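Local coordinates for Ufm1-specific protease (Caenorhabditis elegans, PDB 5EJJ), which hydrolyses the peptide bond at the C-terminal end of the ubiquitin-like modifier Ufm1, acting as a thiol protease that releases it from target proteins, at residues V375-D387 with R399-N411. Residues are numbered along the deposited sequence; the frame is centred on the assembly and turned at random.
Sequences VNGPYNYHHYMQD and RSFQTIWSWFILN
The extended loop 375-387, which follows strand 371-374, runs antiparallel along one side of helix 396-409 in a mostly buried contact, with G377 beside N411 and H383 beside R399. Midway, S406 binds the loop backbone: N380 N donates to S406 OG at 2.7 Å, in a nearly straight bond of 170°. With chi1 at 81°, that hydroxyl stands between its own backbone N and carbonyl carbon, where it also donates to T403 O one turn back, so a single side chain links loop and helix.

Toward the active site, H382 lays one ring face over the aliphatic part of Q402, whose CB sits 3.7 Å from the ring centroid in a CH-pi contact; the edge of the same ring meets S406 CB. Beyond it R399, bent at chi2 (-39°), reaches the poorly ordered loop residues 383-387, where NH1 makes a long, weak salt bridge to D387 OD2 (3.5 Å), the carboxylate lying at the guanidinium edge. D391 is a second acidic partner of R399, through NE.

Near the other end of the contact, P378 packs its CG on L410 CB (3.8 Å), while the indole of W407 turns an edge to Y379 CB. N411 ND2 donates to W407 O and, weakly, to P378 O, and a water joins N411 OD1 to N376 OD1.

Y384 meets the ring of H522 at a steep angle and lies close to C396, both inferred to be catalytic. Helix 396-409 begins at C396, as the central helix of papain-like proteases begins at the catalytic cysteine, consistent with peptidase family C78 belonging to clan CA.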
# COMPACT_ATOMS: atom_id res chain seq x y z
N VAL A 375 -10.99 -10.88 0.05
CA VAL A 375 -9.59 -11.19 0.32
C VAL A 375 -8.94 -9.99 0.99
O VAL A 375 -9.31 -8.85 0.75
CB VAL A 375 -8.85 -11.57 -0.99
CG1 VAL A 375 -8.61 -10.34 -1.85
CG2 VAL A 375 -7.54 -12.27 -0.68
N ASN A 376 -7.95 -10.26 1.84
CA ASN A 376 -7.40 -9.25 2.74
C ASN A 376 -6.40 -8.25 2.16
O ASN A 376 -6.60 -7.05 2.31
CB ASN A 376 -6.77 -9.92 3.95
CG ASN A 376 -6.52 -8.95 5.06
OD1 ASN A 376 -5.48 -8.99 5.71
ND2 ASN A 376 -7.48 -8.05 5.29
N GLY A 377 -5.33 -8.72 1.55
CA GLY A 377 -4.35 -7.83 0.94
C GLY A 377 -4.41 -7.79 -0.59
O GLY A 377 -5.45 -8.09 -1.17
N PRO A 378 -3.31 -7.40 -1.24
CA PRO A 378 -3.16 -7.46 -2.71
C PRO A 378 -2.56 -8.79 -3.24
O PRO A 378 -1.92 -9.52 -2.48
CB PRO A 378 -2.20 -6.31 -3.01
CG PRO A 378 -1.29 -6.34 -1.84
CD PRO A 378 -2.19 -6.66 -0.63
N TYR A 379 -2.74 -9.06 -4.53
CA TYR A 379 -2.25 -10.28 -5.19
C TYR A 379 -2.13 -9.95 -6.69
O TYR A 379 -2.60 -8.90 -7.12
CB TYR A 379 -3.27 -11.42 -5.02
CG TYR A 379 -4.62 -11.02 -5.57
CD1 TYR A 379 -4.95 -11.26 -6.89
CD2 TYR A 379 -5.53 -10.35 -4.77
CE1 TYR A 379 -6.16 -10.86 -7.40
CE2 TYR A 379 -6.75 -9.94 -5.27
CZ TYR A 379 -7.06 -10.20 -6.59
OH TYR A 379 -8.28 -9.78 -7.10
N ASN A 380 -1.52 -10.84 -7.47
CA ASN A 380 -1.56 -10.71 -8.94
C ASN A 380 -2.45 -11.76 -9.61
O ASN A 380 -2.80 -12.77 -9.00
CB ASN A 380 -0.16 -10.78 -9.57
CG ASN A 380 0.64 -9.51 -9.36
OD1 ASN A 380 0.12 -8.40 -9.53
ND2 ASN A 380 1.91 -9.67 -8.98
N TYR A 381 -2.79 -11.53 -10.87
CA TYR A 381 -3.63 -12.44 -11.63
C TYR A 381 -2.77 -13.25 -12.60
O TYR A 381 -2.34 -12.73 -13.62
CB TYR A 381 -4.66 -11.64 -12.42
CG TYR A 381 -5.65 -12.46 -13.21
CD1 TYR A 381 -5.84 -13.81 -12.94
CD2 TYR A 381 -6.39 -11.89 -14.24
CE1 TYR A 381 -6.73 -14.57 -13.66
CE2 TYR A 381 -7.29 -12.64 -14.96
CZ TYR A 381 -7.46 -13.98 -14.67
OH TYR A 381 -8.36 -14.72 -15.40
N HIS A 382 -2.53 -14.51 -12.27
CA HIS A 382 -1.85 -15.42 -13.19
C HIS A 382 -2.87 -16.31 -13.89
O HIS A 382 -3.94 -16.60 -13.35
CB HIS A 382 -0.84 -16.29 -12.46
CG HIS A 382 0.14 -15.52 -11.64
ND1 HIS A 382 1.50 -15.51 -11.91
CD2 HIS A 382 -0.03 -14.73 -10.55
CE1 HIS A 382 2.12 -14.76 -11.02
NE2 HIS A 382 1.22 -14.28 -10.18
N HIS A 383 -2.51 -16.76 -15.09
CA HIS A 383 -3.42 -17.50 -15.97
C HIS A 383 -2.67 -18.27 -17.07
O HIS A 383 -1.44 -18.38 -17.04
CB HIS A 383 -4.41 -16.54 -16.61
CG HIS A 383 -3.81 -15.21 -16.95
ND1 HIS A 383 -2.66 -15.10 -17.70
CD2 HIS A 383 -4.18 -13.95 -16.63
CE1 HIS A 383 -2.34 -13.82 -17.82
NE2 HIS A 383 -3.25 -13.10 -17.20
N TYR A 384 -3.42 -18.79 -18.04
CA TYR A 384 -2.83 -19.49 -19.18
C TYR A 384 -1.99 -18.55 -20.05
O TYR A 384 -2.09 -17.33 -19.94
CB TYR A 384 -3.94 -20.15 -20.02
CG TYR A 384 -4.56 -21.39 -19.42
CD1 TYR A 384 -4.00 -22.00 -18.31
CD2 TYR A 384 -5.71 -21.96 -19.97
CE1 TYR A 384 -4.55 -23.14 -17.75
CE2 TYR A 384 -6.27 -23.10 -19.42
CZ TYR A 384 -5.69 -23.69 -18.31
OH TYR A 384 -6.22 -24.83 -17.75
N MET A 385 -1.14 -19.12 -20.92
CA MET A 385 -0.40 -18.36 -21.94
C MET A 385 0.40 -17.16 -21.39
O MET A 385 0.45 -16.10 -22.02
CB MET A 385 -1.34 -17.88 -23.06
CG MET A 385 -2.44 -18.86 -23.45
SD MET A 385 -1.92 -20.58 -23.73
CE MET A 385 -3.45 -21.29 -24.32
N GLN A 386 1.05 -17.34 -20.24
CA GLN A 386 1.65 -16.22 -19.54
C GLN A 386 3.17 -16.14 -19.68
O GLN A 386 3.69 -15.26 -20.37
CB GLN A 386 1.25 -16.21 -18.06
CG GLN A 386 1.04 -14.81 -17.50
CD GLN A 386 0.63 -14.81 -16.04
OE1 GLN A 386 -0.20 -14.01 -15.62
NE2 GLN A 386 1.24 -15.70 -15.25
N ASP A 387 3.89 -17.05 -19.02
CA ASP A 387 5.35 -17.00 -19.01
C ASP A 387 5.95 -17.47 -20.33
O ASP A 387 7.05 -18.03 -20.34
CB ASP A 387 5.91 -17.82 -17.85
CG ASP A 387 5.14 -17.61 -16.56
OD1 ASP A 387 4.61 -16.50 -16.37
OD2 ASP A 387 5.06 -18.57 -15.74
N ARG A 399 -1.58 -22.04 -12.05
CA ARG A 399 -1.87 -20.62 -12.09
C ARG A 399 -2.46 -20.14 -10.76
O ARG A 399 -2.04 -19.11 -10.24
CB ARG A 399 -2.82 -20.31 -13.26
CG ARG A 399 -2.23 -20.70 -14.61
CD ARG A 399 -0.74 -20.39 -14.64
NE ARG A 399 -0.19 -20.30 -15.99
CZ ARG A 399 0.94 -19.67 -16.28
NH1 ARG A 399 1.62 -19.04 -15.33
NH2 ARG A 399 1.38 -19.63 -17.53
N SER A 400 -3.41 -20.90 -10.22
CA SER A 400 -3.99 -20.56 -8.92
C SER A 400 -2.95 -20.64 -7.84
O SER A 400 -2.99 -19.90 -6.86
CB SER A 400 -5.15 -21.49 -8.57
OG SER A 400 -6.31 -21.07 -9.25
N PHE A 401 -2.00 -21.55 -8.02
CA PHE A 401 -0.91 -21.67 -7.08
C PHE A 401 -0.08 -20.40 -7.14
O PHE A 401 0.34 -19.86 -6.12
CB PHE A 401 -0.03 -22.86 -7.43
CG PHE A 401 1.23 -22.91 -6.66
CD1 PHE A 401 1.25 -23.40 -5.36
CD2 PHE A 401 2.40 -22.44 -7.22
CE1 PHE A 401 2.41 -23.44 -4.63
CE2 PHE A 401 3.57 -22.48 -6.49
CZ PHE A 401 3.58 -22.98 -5.19
N GLN A 402 0.15 -19.93 -8.37
CA GLN A 402 0.92 -18.73 -8.61
C GLN A 402 0.25 -17.48 -8.03
O GLN A 402 0.90 -16.66 -7.36
CB GLN A 402 1.21 -18.58 -10.11
CG GLN A 402 2.30 -19.52 -10.62
CD GLN A 402 2.58 -19.33 -12.09
OE1 GLN A 402 1.70 -18.93 -12.85
NE2 GLN A 402 3.82 -19.61 -12.51
N THR A 403 -1.05 -17.35 -8.27
CA THR A 403 -1.82 -16.31 -7.61
C THR A 403 -1.63 -16.38 -6.09
O THR A 403 -1.19 -15.41 -5.50
CB THR A 403 -3.31 -16.40 -7.95
OG1 THR A 403 -3.50 -16.12 -9.34
CG2 THR A 403 -4.09 -15.40 -7.11
N ILE A 404 -1.90 -17.51 -5.47
CA ILE A 404 -1.67 -17.62 -4.03
C ILE A 404 -0.25 -17.21 -3.66
O ILE A 404 -0.01 -16.65 -2.60
CB ILE A 404 -1.97 -19.05 -3.52
CG1 ILE A 404 -3.44 -19.39 -3.75
CG2 ILE A 404 -1.66 -19.19 -2.03
CD1 ILE A 404 -3.77 -20.79 -3.39
N TRP A 405 0.69 -17.47 -4.55
CA TRP A 405 2.08 -17.16 -4.24
C TRP A 405 2.26 -15.66 -4.26
O TRP A 405 2.78 -15.07 -3.30
CB TRP A 405 3.06 -17.81 -5.23
CG TRP A 405 4.50 -17.69 -4.79
CD1 TRP A 405 5.27 -16.57 -4.84
CD2 TRP A 405 5.33 -18.72 -4.24
NE1 TRP A 405 6.53 -16.84 -4.36
CE2 TRP A 405 6.59 -18.15 -3.98
CE3 TRP A 405 5.13 -20.08 -3.96
CZ2 TRP A 405 7.65 -18.88 -3.45
CZ3 TRP A 405 6.19 -20.80 -3.43
CH2 TRP A 405 7.43 -20.21 -3.19
N SER A 406 1.81 -15.04 -5.34
CA SER A 406 1.95 -13.60 -5.50
C SER A 406 1.38 -12.86 -4.30
O SER A 406 1.92 -11.83 -3.88
CB SER A 406 1.30 -13.14 -6.80
OG SER A 406 -0.10 -12.98 -6.64
N TRP A 407 0.30 -13.37 -3.73
CA TRP A 407 -0.27 -12.74 -2.55
C TRP A 407 0.75 -12.73 -1.42
O TRP A 407 0.82 -11.77 -0.66
CB TRP A 407 -1.55 -13.42 -2.09
CG TRP A 407 -2.22 -12.81 -0.91
CD1 TRP A 407 -3.34 -12.05 -0.92
CD2 TRP A 407 -1.84 -12.94 0.47
NE1 TRP A 407 -3.68 -11.67 0.37
CE2 TRP A 407 -2.77 -12.21 1.24
CE3 TRP A 407 -0.80 -13.59 1.14
CZ2 TRP A 407 -2.69 -12.12 2.62
CZ3 TRP A 407 -0.73 -13.49 2.53
CH2 TRP A 407 -1.66 -12.77 3.25
N PHE A 408 1.55 -13.78 -1.31
CA PHE A 408 2.53 -13.85 -0.23
C PHE A 408 3.74 -12.89 -0.38
O PHE A 408 4.34 -12.49 0.63
CB PHE A 408 2.96 -15.30 0.05
CG PHE A 408 2.00 -16.05 0.95
CD1 PHE A 408 0.98 -16.82 0.41
CD2 PHE A 408 2.12 -15.96 2.33
CE1 PHE A 408 0.09 -17.49 1.23
CE2 PHE A 408 1.23 -16.62 3.17
CZ PHE A 408 0.21 -17.38 2.62
N ILE A 409 4.09 -12.52 -1.61
CA ILE A 409 5.11 -11.49 -1.73
C ILE A 409 4.50 -10.11 -1.57
O ILE A 409 4.93 -9.32 -0.71
CB ILE A 409 6.00 -11.63 -2.98
CG1 ILE A 409 5.18 -11.79 -4.25
CG2 ILE A 409 6.91 -12.86 -2.85
CD1 ILE A 409 5.93 -12.64 -5.31
N LEU A 410 3.43 -9.83 -2.31
CA LEU A 410 2.76 -8.53 -2.23
C LEU A 410 2.25 -8.18 -0.83
O LEU A 410 1.72 -7.09 -0.62
CB LEU A 410 1.61 -8.45 -3.24
CG LEU A 410 2.05 -7.87 -4.58
CD1 LEU A 410 3.35 -8.48 -5.02
CD2 LEU A 410 1.01 -8.07 -5.66
N ASN A 411 2.42 -9.10 0.13
CA ASN A 411 1.94 -8.88 1.49
C ASN A 411 3.04 -8.97 2.53
O ASN A 411 2.77 -8.84 3.73
CB ASN A 411 0.78 -9.81 1.81
CG ASN A 411 -0.53 -9.31 1.20
OD1 ASN A 411 -1.36 -8.71 1.89
ND2 ASN A 411 -0.70 -9.53 -0.11
O HOH W 1 -2.90 -8.77 4.58